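Cellobiose 2-epimerase (Spirochaeta thermophila DSM 6192, PDB 5ZIG) probably catalyses the reversible epimerization of cellobiose to 4-O-beta-D-glucopyranosyl-D-mannose, as a member of the N-acylglucosamine 2-epimerase family. Local coordinates at residues F332-P335 with R336-D339; P274-F277 with L278-R282; A319-F322 with V323-N327; T343-R346 with F347-H351. All coordinates share one frame; numbering follows the deposited sequence. Where two conformers were deposited one is given.

The four contacts come along the chain in the order interaction 2, interaction 3, interaction 1, interaction 4. Interaction 2 is the first turns of helix 275-294, interaction 3 the middle of helix 315-332, interaction 1 the turn from that helix into helix 336-352, and interaction 4 the later part of helix 336-352, which it shares with interaction 1. Interactions 1 and 3 have centres about 11 Å apart, interactions 3 and 4 about 12 Å, and both pairs touch by packing. Interaction 2 meets interaction 1 through Arg-282 and Leu-278, but its centre is about 29 Å from that of interaction 4. Together they trace one alpha-hairpin and its neighbour, a piece of the alpha/alpha-barrel.

Interaction 1 of 4, residues F332-P335 with R336-D339; sequences FEEP and RYLD
Glu-334 and Tyr-337 run side by side and point the same way, with carboxylate and phenol ring planes 29° apart. Glu-334 OE1 comes 3.6 Å from Tyr-337 CE2, approaching the ring obliquely. The glutamate chain is extended beyond CG (chi2 -176°), which carries its carboxylate as far out as the phenol end of the tyrosine. There a water bridges the phenol oxygen and the carboxylate: it accepts from Tyr-337 OH at 2.6 Å and donates to Glu-334 OE1 at 2.9 Å. Phe-332 meets the same tyrosine more loosely, its CD2 lying 4.5 Å from Tyr-337 CE2. A long aromatic side chain with a polar end suits this place, because the buried ring of Tyr-337 also packs on Phe-325 and Met-285 while its hydroxyl reaches the water.

Beneath the side chains the backbone starts a helix. Tyr-337 N donates to Glu-334 O at 3.0 Å, and Asp-339 N to Pro-335 O at 3.2 Å; Leu-338 N adds a weak bond to that second carbonyl. Proline suits the entry to the helix, where its missing N-H costs no helical bond. Glu-333, with positive phi, ends the preceding helix, and Arg-336 forms a salt bridge with Asp-293. The arrangement is a short connection between two antiparallel helices, 315-332 and 336-352, an alpha-hairpin of the kind that builds the alpha/alpha-barrel of this family.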
loop_
_atom_site.group_PDB
_atom_site.type_symbol
_atom_site.label_atom_id
_atom_site.label_comp_id
_atom_site.label_asym_id
_atom_site.label_seq_id
_atom_site.Cartn_x
_atom_site.Cartn_y
_atom_site.Cartn_z
ATOM N N PHE A 332 13.217 -17.153 -4.322
ATOM C CA PHE A 332 14.363 -17.933 -3.888
ATOM C C PHE A 332 14.041 -19.409 -3.690
ATOM O O PHE A 332 14.944 -20.188 -3.365
ATOM C CB PHE A 332 14.942 -17.323 -2.601
ATOM C CG PHE A 332 15.290 -15.855 -2.732
ATOM C CD1 PHE A 332 16.408 -15.452 -3.459
ATOM C CD2 PHE A 332 14.485 -14.875 -2.155
ATOM C CE1 PHE A 332 16.729 -14.101 -3.590
ATOM C CE2 PHE A 332 14.794 -13.529 -2.291
ATOM C CZ PHE A 332 15.918 -13.140 -3.012
ATOM N N GLU A 333 12.782 -19.802 -3.869
ATOM C CA GLU A 333 12.365 -21.202 -3.846
ATOM C C GLU A 333 12.788 -21.899 -2.553
ATOM O O GLU A 333 13.187 -23.068 -2.547
ATOM C CB GLU A 333 12.896 -21.939 -5.078
ATOM C CG GLU A 333 12.658 -21.193 -6.382
ATOM C CD GLU A 333 13.129 -21.985 -7.588
ATOM O OE1 GLU A 333 12.286 -22.645 -8.236
ATOM O OE2 GLU A 333 14.345 -21.956 -7.875
ATOM N N GLU A 334 12.701 -21.171 -1.444
ATOM C CA GLU A 334 12.997 -21.742 -0.139
ATOM C C GLU A 334 11.695 -21.908 0.630
ATOM O O GLU A 334 11.132 -20.909 1.109
ATOM C CB GLU A 334 13.985 -20.865 0.634
ATOM C CG GLU A 334 15.405 -20.937 0.078
ATOM C CD GLU A 334 16.406 -20.149 0.910
ATOM O OE1 GLU A 334 15.990 -19.149 1.541
ATOM O OE2 GLU A 334 17.604 -20.519 0.916
ATOM N N PRO A 335 11.181 -23.138 0.765
ATOM C CA PRO A 335 9.833 -23.323 1.316
ATOM C C PRO A 335 9.632 -22.724 2.698
ATOM O O PRO A 335 8.483 -22.509 3.092
ATOM C CB PRO A 335 9.683 -24.854 1.349
ATOM C CG PRO A 335 10.611 -25.332 0.306
ATOM C CD PRO A 335 11.801 -24.428 0.425
ATOM N N ARG A 336 10.697 -22.472 3.457
ATOM C CA ARG A 336 10.526 -21.869 4.775
ATOM C C ARG A 336 9.822 -20.514 4.705
ATOM O O ARG A 336 9.164 -20.113 5.675
ATOM C CB ARG A 336 11.888 -21.726 5.466
ATOM C CG ARG A 336 11.817 -21.143 6.867
ATOM C CD ARG A 336 12.862 -21.737 7.788
ATOM N NE ARG A 336 12.797 -21.131 9.115
ATOM C CZ ARG A 336 11.904 -21.466 10.043
ATOM N NH1 ARG A 336 11.005 -22.410 9.786
ATOM N NH2 ARG A 336 11.911 -20.859 11.226
ATOM N N TYR A 337 9.935 -19.809 3.580
ATOM C CA TYR A 337 9.199 -18.559 3.431
ATOM C C TYR A 337 7.697 -18.807 3.430
ATOM O O TYR A 337 6.932 -18.010 3.983
ATOM C CB TYR A 337 9.634 -17.830 2.162
ATOM C CG TYR A 337 10.963 -17.142 2.315
ATOM C CD1 TYR A 337 11.157 -16.161 3.278
ATOM C CD2 TYR A 337 12.031 -17.478 1.496
ATOM C CE1 TYR A 337 12.395 -15.536 3.431
ATOM C CE2 TYR A 337 13.258 -16.872 1.638
ATOM C CZ TYR A 337 13.442 -15.897 2.600
ATOM O OH TYR A 337 14.684 -15.297 2.716
ATOM N N LEU A 338 7.263 -19.931 2.856
ATOM C CA LEU A 338 5.852 -20.296 2.907
ATOM C C LEU A 338 5.410 -20.616 4.336
ATOM O O LEU A 338 4.283 -20.286 4.725
ATOM C CB LEU A 338 5.581 -21.484 1.982
ATOM C CG LEU A 338 5.752 -21.253 0.477
ATOM C CD1 LEU A 338 5.421 -22.501 -0.333
ATOM C CD2 LEU A 338 4.909 -20.051 0.018
ATOM N N ASP A 339 6.272 -21.281 5.119
ATOM C CA ASP A 339 5.980 -21.502 6.533
ATOM C C ASP A 339 5.666 -20.178 7.220
ATOM O O ASP A 339 4.699 -20.064 7.990
ATOM C CB ASP A 339 7.171 -22.176 7.235
ATOM C CG ASP A 339 7.446 -23.601 6.738
ATOM O OD1 ASP A 339 6.502 -24.284 6.304
ATOM O OD2 ASP A 339 8.617 -24.039 6.780
HETATM O O HOH W 1 16.821 -16.369 1.775
#

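Interaction 2 of 4, residues P274-F277 with L278-R282; sequences PEWF and LSWIR
Phe-277, Trp-280 and Ile-281 make the buried apolar side of this first part of a helix. Ile-281 CG1 lies over one face of the Phe-277 ring, 3.4 Å from Phe-277 CZ. Trp-280 meets the same ring obliquely: Phe-277 CD1 is 3.7 Å from Trp-280 CE3, and the two ring planes stand at 88°. The ring of Phe-277 reaches along the helix toward these later residues because its CG is anti to the backbone N (chi1 178°). Broad, flat rings suit this side, since Phe-277 also packs on Thr-262 and Trp-280 on Leu-261 and Phe-224; the indole N-H of Trp-280 is bonded to Ala-229 O. Trp-276, at the exposed margin and touching Ile-221, lies alongside Trp-280 and presents its edge, CZ3, to Trp-280 CE3 at 4.0 Å.

The polar contacts belong to the outer side. Glu-275 O accepts two bonds from one residue: Ser-279 N at 2.9 Å, and Ser-279 OG at 3.0 Å from above the carbonyl plane. Serine suits this exposed turn because its short hydroxyl can fold back on the carbonyl four residues earlier. Glu-275 bends at chi2, which brings OE1 to 3.6 Å from Leu-278 CD1, so that the methyl lies beside the carboxylate.

Backbone bonds follow the i to i+4 pattern, from Leu-278 N to Pro-274 O through Ile-281 N to Phe-277 O. With Pro-274 at the N-cap, this is the first part of an amphipathic alpha-helix, 275-294, packed against helices 251-269, 211-228 and 315-332 in the alpha/alpha-barrel of this family.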
loop_
_atom_site.group_PDB
_atom_site.type_symbol
_atom_site.label_atom_id
_atom_site.label_comp_id
_atom_site.label_asym_id
_atom_site.label_seq_id
_atom_site.Cartn_x
_atom_site.Cartn_y
_atom_site.Cartn_z
ATOM N N PRO A 274 17.075 -10.046 -12.432
ATOM C CA PRO A 274 18.540 -9.955 -12.396
ATOM C C PRO A 274 19.112 -10.453 -11.081
ATOM O O PRO A 274 18.505 -10.311 -10.020
ATOM C CB PRO A 274 18.810 -8.456 -12.583
ATOM C CG PRO A 274 17.611 -7.971 -13.348
ATOM C CD PRO A 274 16.455 -8.767 -12.821
ATOM N N GLU A 275 20.304 -11.047 -11.168
ATOM C CA GLU A 275 20.977 -11.564 -9.981
ATOM C C GLU A 275 21.344 -10.453 -9.011
ATOM O O GLU A 275 21.318 -10.665 -7.794
ATOM C CB GLU A 275 22.232 -12.339 -10.384
ATOM C CG GLU A 275 21.953 -13.545 -11.260
ATOM C CD GLU A 275 21.002 -14.542 -10.611
ATOM O OE1 GLU A 275 21.002 -14.650 -9.365
ATOM O OE2 GLU A 275 20.253 -15.216 -11.350
ATOM N N TRP A 276 21.700 -9.268 -9.520
ATOM C CA TRP A 276 21.965 -8.161 -8.608
ATOM C C TRP A 276 20.735 -7.839 -7.763
ATOM O O TRP A 276 20.858 -7.530 -6.571
ATOM C CB TRP A 276 22.466 -6.928 -9.377
ATOM C CG TRP A 276 21.517 -6.292 -10.381
ATOM C CD1 TRP A 276 21.525 -6.463 -11.744
ATOM C CD2 TRP A 276 20.462 -5.349 -10.105
ATOM N NE1 TRP A 276 20.531 -5.702 -12.322
ATOM C CE2 TRP A 276 19.863 -5.015 -11.339
ATOM C CE3 TRP A 276 19.965 -4.761 -8.933
ATOM C CZ2 TRP A 276 18.788 -4.128 -11.433
ATOM C CZ3 TRP A 276 18.895 -3.870 -9.030
ATOM C CH2 TRP A 276 18.324 -3.565 -10.275
ATOM N N PHE A 277 19.537 -7.941 -8.349
ATOM C CA PHE A 277 18.326 -7.674 -7.580
ATOM C C PHE A 277 18.091 -8.747 -6.516
ATOM O O PHE A 277 17.813 -8.433 -5.348
ATOM C CB PHE A 277 17.109 -7.566 -8.506
ATOM C CG PHE A 277 15.822 -7.342 -7.752
ATOM C CD1 PHE A 277 15.523 -6.095 -7.236
ATOM C CD2 PHE A 277 14.965 -8.395 -7.485
ATOM C CE1 PHE A 277 14.360 -5.893 -6.489
ATOM C CE2 PHE A 277 13.801 -8.204 -6.752
ATOM C CZ PHE A 277 13.497 -6.948 -6.252
ATOM N N LEU A 278 18.192 -10.023 -6.898
ATOM C CA LEU A 278 18.094 -11.091 -5.908
ATOM C C LEU A 278 19.083 -10.876 -4.771
ATOM O O LEU A 278 18.698 -10.859 -3.595
ATOM C CB LEU A 278 18.313 -12.456 -6.571
ATOM C CG LEU A 278 17.274 -12.856 -7.621
ATOM C CD1 LEU A 278 17.616 -14.216 -8.182
ATOM C CD2 LEU A 278 15.868 -12.881 -7.054
ATOM N N SER A 279 20.363 -10.682 -5.104
ATOM C CA SER A 279 21.374 -10.494 -4.061
ATOM C C SER A 279 21.060 -9.287 -3.188
ATOM O O SER A 279 21.285 -9.314 -1.972
ATOM C CB SER A 279 22.760 -10.342 -4.687
ATOM O OG SER A 279 23.037 -11.447 -5.513
ATOM N N TRP A 280 20.534 -8.226 -3.788
ATOM C CA TRP A 280 20.164 -7.036 -3.031
ATOM C C TRP A 280 19.035 -7.331 -2.049
ATOM O O TRP A 280 19.131 -7.024 -0.855
ATOM C CB TRP A 280 19.748 -5.939 -4.004
ATOM C CG TRP A 280 19.148 -4.719 -3.385
ATOM C CD1 TRP A 280 19.392 -4.232 -2.144
ATOM C CD2 TRP A 280 18.201 -3.825 -3.994
ATOM N NE1 TRP A 280 18.658 -3.086 -1.934
ATOM C CE2 TRP A 280 17.927 -2.809 -3.059
ATOM C CE3 TRP A 280 17.585 -3.768 -5.249
ATOM C CZ2 TRP A 280 17.045 -1.745 -3.334
ATOM C CZ3 TRP A 280 16.703 -2.716 -5.521
ATOM C CH2 TRP A 280 16.448 -1.722 -4.568
ATOM N N ILE A 281 17.956 -7.931 -2.542
ATOM C CA ILE A 281 16.727 -8.010 -1.769
ATOM C C ILE A 281 16.780 -9.141 -0.744
ATOM O O ILE A 281 16.134 -9.060 0.306
ATOM C CB ILE A 281 15.548 -8.144 -2.757
ATOM C CG1 ILE A 281 15.102 -6.758 -3.212
ATOM C CG2 ILE A 281 14.376 -8.921 -2.168
ATOM C CD1 ILE A 281 14.555 -5.899 -2.094
ATOM N N ARG A 282 17.568 -10.189 -1.009
ATOM C CA ARG A 282 17.567 -11.367 -0.138
ATOM C C ARG A 282 17.870 -11.033 1.318
ATOM O O ARG A 282 17.117 -11.482 2.201
ATOM C CB ARG A 282 18.549 -12.411 -0.688
ATOM C CG ARG A 282 18.186 -13.858 -0.313
ATOM C CD ARG A 282 19.382 -14.792 -0.396
ATOM N NE ARG A 282 19.271 -15.724 -1.517
ATOM C CZ ARG A 282 18.841 -16.982 -1.415
ATOM N NH1 ARG A 282 18.482 -17.475 -0.233
ATOM N NH2 ARG A 282 18.775 -17.749 -2.497
#

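Interaction 3 of 4, residues A319-F322 with V323-N327; sequences AEAF and VGFLN
Ala-319 O accepts from Val-323 N at 3.3 Å, the first of a run of i to i+4 bonds in this buried part of helix 315-332, which packs between neighbouring helices of the alpha/alpha-barrel. The small methyl of Ala-319 suits a helix enclosed in this way.

Glu-320 comes next. Its carbonyl takes Gly-324 N at 2.8 Å, and glycine, without a side chain, keeps this buried turn slim. The carboxylate of Glu-320 is bonded to residues of other helices: OE1 accepts from Trp-259 NE1, while OE2 forms a salt bridge with Arg-388 and a hydrogen bond with His-385. Both oxygens of the buried acid thus have polar partners.

Ala-321 follows, its methyl 4.0 Å from Phe-325 CE2. The small methyl packs against the phenylalanine ring, though an overly close approach of that ring to Ala-321 O leaves their exact placement doubtful. The ring also touches Val-344, Met-285 and Leu-292 and so wedges between two further helices.

Phe-322 closes the first segment. Its carbonyl accepts from Leu-326 N at 3.2 Å, and its side chain stands with CG anti to the backbone N (chi1 178°), which sets the ring where Leu-326 CD1 can sit over one face, the two side chains crossing at a slant. The ring also meets that of Trp-345 on helix 336-352. Leucine is well shaped to reach it, since its branched end puts a methyl over the aromatic face: Leu-326 CD1 forms a CH-pi contact 4.0 Å from the ring centroid, 24° off the normal, and 3.7 Å from Phe-322 CZ.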
loop_
_atom_site.group_PDB
_atom_site.type_symbol
_atom_site.label_atom_id
_atom_site.label_comp_id
_atom_site.label_asym_id
_atom_site.label_seq_id
_atom_site.Cartn_x
_atom_site.Cartn_y
_atom_site.Cartn_z
ATOM N N ALA A 319 -0.382 -8.025 7.008
ATOM C CA ALA A 319 -0.839 -8.220 5.686
ATOM C C ALA A 319 0.322 -8.174 4.717
ATOM O O ALA A 319 0.466 -9.034 3.915
ATOM C CB ALA A 319 -1.856 -7.197 5.321
ATOM N N GLU A 320 1.148 -7.159 4.829
ATOM C CA GLU A 320 2.265 -7.041 3.895
ATOM C C GLU A 320 3.306 -8.120 4.130
ATOM O O GLU A 320 3.972 -8.552 3.185
ATOM C CB GLU A 320 2.917 -5.663 4.005
ATOM C CG GLU A 320 2.020 -4.533 3.559
ATOM C CD GLU A 320 1.511 -4.758 2.180
ATOM O OE1 GLU A 320 2.239 -5.408 1.393
ATOM O OE2 GLU A 320 0.389 -4.301 1.880
ATOM N N ALA A 321 3.487 -8.529 5.384
ATOM C CA ALA A 321 4.391 -9.631 5.663
ATOM C C ALA A 321 3.904 -10.910 4.994
ATOM O O ALA A 321 4.714 -11.696 4.498
ATOM C CB ALA A 321 4.544 -9.811 7.170
ATOM N N PHE A 322 2.585 -11.092 4.897
ATOM C CA PHE A 322 2.038 -12.242 4.175
ATOM C C PHE A 322 2.427 -12.209 2.689
ATOM O O PHE A 322 3.000 -13.174 2.163
ATOM C CB PHE A 322 0.515 -12.267 4.352
ATOM C CG PHE A 322 -0.165 -13.357 3.616
ATOM C CD1 PHE A 322 0.095 -14.701 3.933
ATOM C CD2 PHE A 322 -1.074 -13.067 2.612
ATOM C CE1 PHE A 322 -0.543 -15.723 3.251
ATOM C CE2 PHE A 322 -1.711 -14.081 1.916
ATOM C CZ PHE A 322 -1.451 -15.418 2.241
ATOM N N VAL A 323 2.136 -11.100 1.993
ATOM C CA VAL A 323 2.470 -11.029 0.568
ATOM C C VAL A 323 3.971 -11.113 0.377
ATOM O O VAL A 323 4.459 -11.768 -0.553
ATOM C CB VAL A 323 1.885 -9.759 -0.067
ATOM C CG1 VAL A 323 2.109 -9.781 -1.561
ATOM C CG2 VAL A 323 0.401 -9.684 0.230
ATOM N N GLY A 324 4.725 -10.532 1.305
ATOM C CA GLY A 324 6.165 -10.535 1.179
ATOM C C GLY A 324 6.762 -11.920 1.311
ATOM O O GLY A 324 7.723 -12.253 0.621
ATOM N N PHE A 325 6.195 -12.748 2.196
ATOM C CA PHE A 325 6.742 -14.079 2.391
ATOM C C PHE A 325 6.422 -14.979 1.202
ATOM O O PHE A 325 7.247 -15.813 0.813
ATOM C CB PHE A 325 6.223 -14.672 3.708
ATOM C CG PHE A 325 6.869 -14.075 4.928
ATOM C CD1 PHE A 325 8.243 -13.877 4.966
ATOM C CD2 PHE A 325 6.116 -13.722 6.028
ATOM C CE1 PHE A 325 8.849 -13.323 6.079
ATOM C CE2 PHE A 325 6.708 -13.181 7.142
ATOM C CZ PHE A 325 8.074 -12.978 7.171
ATOM N N LEU A 326 5.228 -14.828 0.617
ATOM C CA LEU A 326 4.893 -15.567 -0.595
ATOM C C LEU A 326 5.816 -15.183 -1.742
ATOM O O LEU A 326 6.302 -16.053 -2.493
ATOM C CB LEU A 326 3.442 -15.315 -0.973
ATOM C CG LEU A 326 2.356 -15.777 0.009
ATOM C CD1 LEU A 326 1.004 -15.356 -0.538
ATOM C CD2 LEU A 326 2.395 -17.312 0.304
ATOM N N ASN A 327 6.070 -13.875 -1.881
ATOM C CA ASN A 327 6.963 -13.376 -2.918
ATOM C C ASN A 327 8.371 -13.928 -2.744
ATOM O O ASN A 327 9.043 -14.239 -3.725
ATOM C CB ASN A 327 6.986 -11.841 -2.877
ATOM C CG ASN A 327 7.739 -11.243 -4.042
ATOM O OD1 ASN A 327 7.306 -11.317 -5.188
ATOM N ND2 ASN A 327 8.873 -10.645 -3.750
#

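Interaction 4 of 4, residues T343-R346 with F347-H351; sequences TVWR and FIMDH
Trp-345 and Met-349 form the tight side of this helical contact. Met-349 CG sits above the plane of the indole, near its rim, and is 3.2 Å from Trp-345 NE1. The methionine chain bends at chi2 and chi3, which folds its sulfur back beside the ring: SD is 4.5 Å from the centroid of the five-membered ring in an oblique Met-aromatic contact. A flexible thioether suits the place, because it can follow the flat surface of the tryptophan. Ile-348 CD1 meets another part of the same indole, 3.8 Å from Trp-345 CE3, the two side chains crossing at about a right angle. The same methyl lies 4.0 Å from Val-344 CG1. These branched apolar groups fill a side turned toward helix 315-332, where Val-344 packs on Phe-322, while Trp-345 and Met-349 face helix 7-31.

The opposite character appears at Arg-346 and Asp-350, both exposed. Asp-350 has two conformers, so the pairing is doubtful; in one, its OD1 lies above the centre of the guanidinium, with planes 61° apart. Arg-346 NE and Asp-350 OD2 are then 3.3 Å apart, yet no N-H points at the oxygen. A water, equally doubtful, donates to Asp-350 OD2 and takes a weak bond from Arg-346 NH2. A long arginine and a short acid suit an exposed surface, where water can solvate and screen their charges.

The chemistry implies unequal grips: the indole is held by packing and by its N-H to Glu-17, whereas the ion pair attracts directly through charge only, helped by a weakly held water, and probably contributes a looser, solvent-screened hold.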
loop_
_atom_site.group_PDB
_atom_site.type_symbol
_atom_site.label_atom_id
_atom_site.label_comp_id
_atom_site.label_asym_id
_atom_site.label_seq_id
_atom_site.Cartn_x
_atom_site.Cartn_y
_atom_site.Cartn_z
ATOM N N THR A 343 2.258 -18.853 8.821
ATOM C CA THR A 343 2.264 -18.406 10.215
ATOM C C THR A 343 1.629 -17.033 10.361
ATOM O O THR A 343 0.821 -16.803 11.271
ATOM C CB THR A 343 3.702 -18.385 10.750
ATOM O OG1 THR A 343 4.164 -19.726 10.921
ATOM C CG2 THR A 343 3.789 -17.654 12.091
ATOM N N VAL A 344 2.004 -16.095 9.485
ATOM C CA VAL A 344 1.446 -14.750 9.561
ATOM C C VAL A 344 -0.049 -14.791 9.292
ATOM O O VAL A 344 -0.833 -14.130 9.985
ATOM C CB VAL A 344 2.188 -13.803 8.588
ATOM C CG1 VAL A 344 1.360 -12.544 8.310
ATOM C CG2 VAL A 344 3.538 -13.423 9.176
ATOM N N TRP A 345 -0.475 -15.599 8.314
ATOM C CA TRP A 345 -1.893 -15.622 7.963
ATOM C C TRP A 345 -2.733 -16.184 9.103
ATOM O O TRP A 345 -3.836 -15.696 9.372
ATOM C CB TRP A 345 -2.135 -16.443 6.690
ATOM C CG TRP A 345 -3.600 -16.446 6.349
ATOM C CD1 TRP A 345 -4.483 -17.476 6.510
ATOM C CD2 TRP A 345 -4.362 -15.338 5.851
ATOM N NE1 TRP A 345 -5.750 -17.086 6.116
ATOM C CE2 TRP A 345 -5.704 -15.777 5.718
ATOM C CE3 TRP A 345 -4.040 -14.016 5.495
ATOM C CZ2 TRP A 345 -6.717 -14.947 5.244
ATOM C CZ3 TRP A 345 -5.042 -13.202 5.025
ATOM C CH2 TRP A 345 -6.374 -13.664 4.919
ATOM N N ARG A 346 -2.225 -17.223 9.771
ATOM C CA ARG A 346 -2.897 -17.765 10.945
ATOM C C ARG A 346 -3.047 -16.697 12.021
ATOM O O ARG A 346 -4.108 -16.577 12.646
ATOM C CB ARG A 346 -2.107 -18.978 11.467
ATOM C CG ARG A 346 -2.817 -19.807 12.524
ATOM C CD ARG A 346 -4.251 -20.108 12.125
ATOM N NE ARG A 346 -4.892 -21.020 13.066
ATOM C CZ ARG A 346 -6.200 -21.255 13.099
ATOM N NH1 ARG A 346 -6.998 -20.636 12.235
ATOM N NH2 ARG A 346 -6.704 -22.108 13.990
ATOM N N PHE A 347 -2.002 -15.894 12.234
ATOM C CA PHE A 347 -2.102 -14.818 13.210
ATOM C C PHE A 347 -3.231 -13.858 12.842
ATOM O O PHE A 347 -4.042 -13.477 13.698
ATOM C CB PHE A 347 -0.766 -14.076 13.319
ATOM C CG PHE A 347 -0.739 -13.079 14.436
ATOM C CD1 PHE A 347 -0.460 -13.488 15.738
ATOM C CD2 PHE A 347 -1.044 -11.734 14.190
ATOM C CE1 PHE A 347 -0.466 -12.587 16.774
ATOM C CE2 PHE A 347 -1.049 -10.825 15.213
ATOM C CZ PHE A 347 -0.757 -11.248 16.518
ATOM N N ILE A 348 -3.312 -13.493 11.560
ATOM C CA ILE A 348 -4.358 -12.593 11.083
ATOM C C ILE A 348 -5.731 -13.191 11.333
ATOM O O ILE A 348 -6.631 -12.526 11.861
ATOM C CB ILE A 348 -4.163 -12.287 9.588
ATOM C CG1 ILE A 348 -2.843 -11.567 9.331
ATOM C CG2 ILE A 348 -5.341 -11.477 9.054
ATOM C CD1 ILE A 348 -2.469 -11.537 7.841
ATOM N N MET A 349 -5.929 -14.437 10.895
ATOM C CA MET A 349 -7.221 -15.096 11.091
ATOM C C MET A 349 -7.574 -15.223 12.571
ATOM O O MET A 349 -8.741 -15.060 12.953
ATOM C CB MET A 349 -7.210 -16.484 10.438
ATOM C CG MET A 349 -7.213 -16.454 8.907
ATOM S SD MET A 349 -8.716 -15.752 8.208
ATOM C CE MET A 349 -9.834 -17.150 8.229
ATOM N N ASP A 350 -6.581 -15.503 13.418
ATOM C CA ASP A 350 -6.846 -15.749 14.833
ATOM C C ASP A 350 -7.187 -14.470 15.590
ATOM O O ASP A 350 -8.028 -14.488 16.496
ATOM C CB ASP A 350 -5.639 -16.417 15.480
ATOM C CG ASP A 350 -5.583 -17.891 15.201
ATOM O OD1 ASP A 350 -6.653 -18.530 15.244
ATOM O OD2 ASP A 350 -4.471 -18.397 14.951
ATOM N N HIS A 351 -6.535 -13.366 15.259
ATOM C CA HIS A 351 -6.624 -12.205 16.140
ATOM C C HIS A 351 -7.035 -10.909 15.447
ATOM O O HIS A 351 -7.781 -10.126 16.040
ATOM C CB HIS A 351 -5.271 -12.031 16.858
ATOM C CG HIS A 351 -4.759 -13.290 17.502
ATOM N ND1 HIS A 351 -5.473 -13.989 18.452
ATOM C CD2 HIS A 351 -3.602 -13.974 17.327
ATOM C CE1 HIS A 351 -4.781 -15.048 18.834
ATOM N NE2 HIS A 351 -3.640 -15.063 18.167
HETATM O O HOH W 2 -4.819 -21.389 16.173
#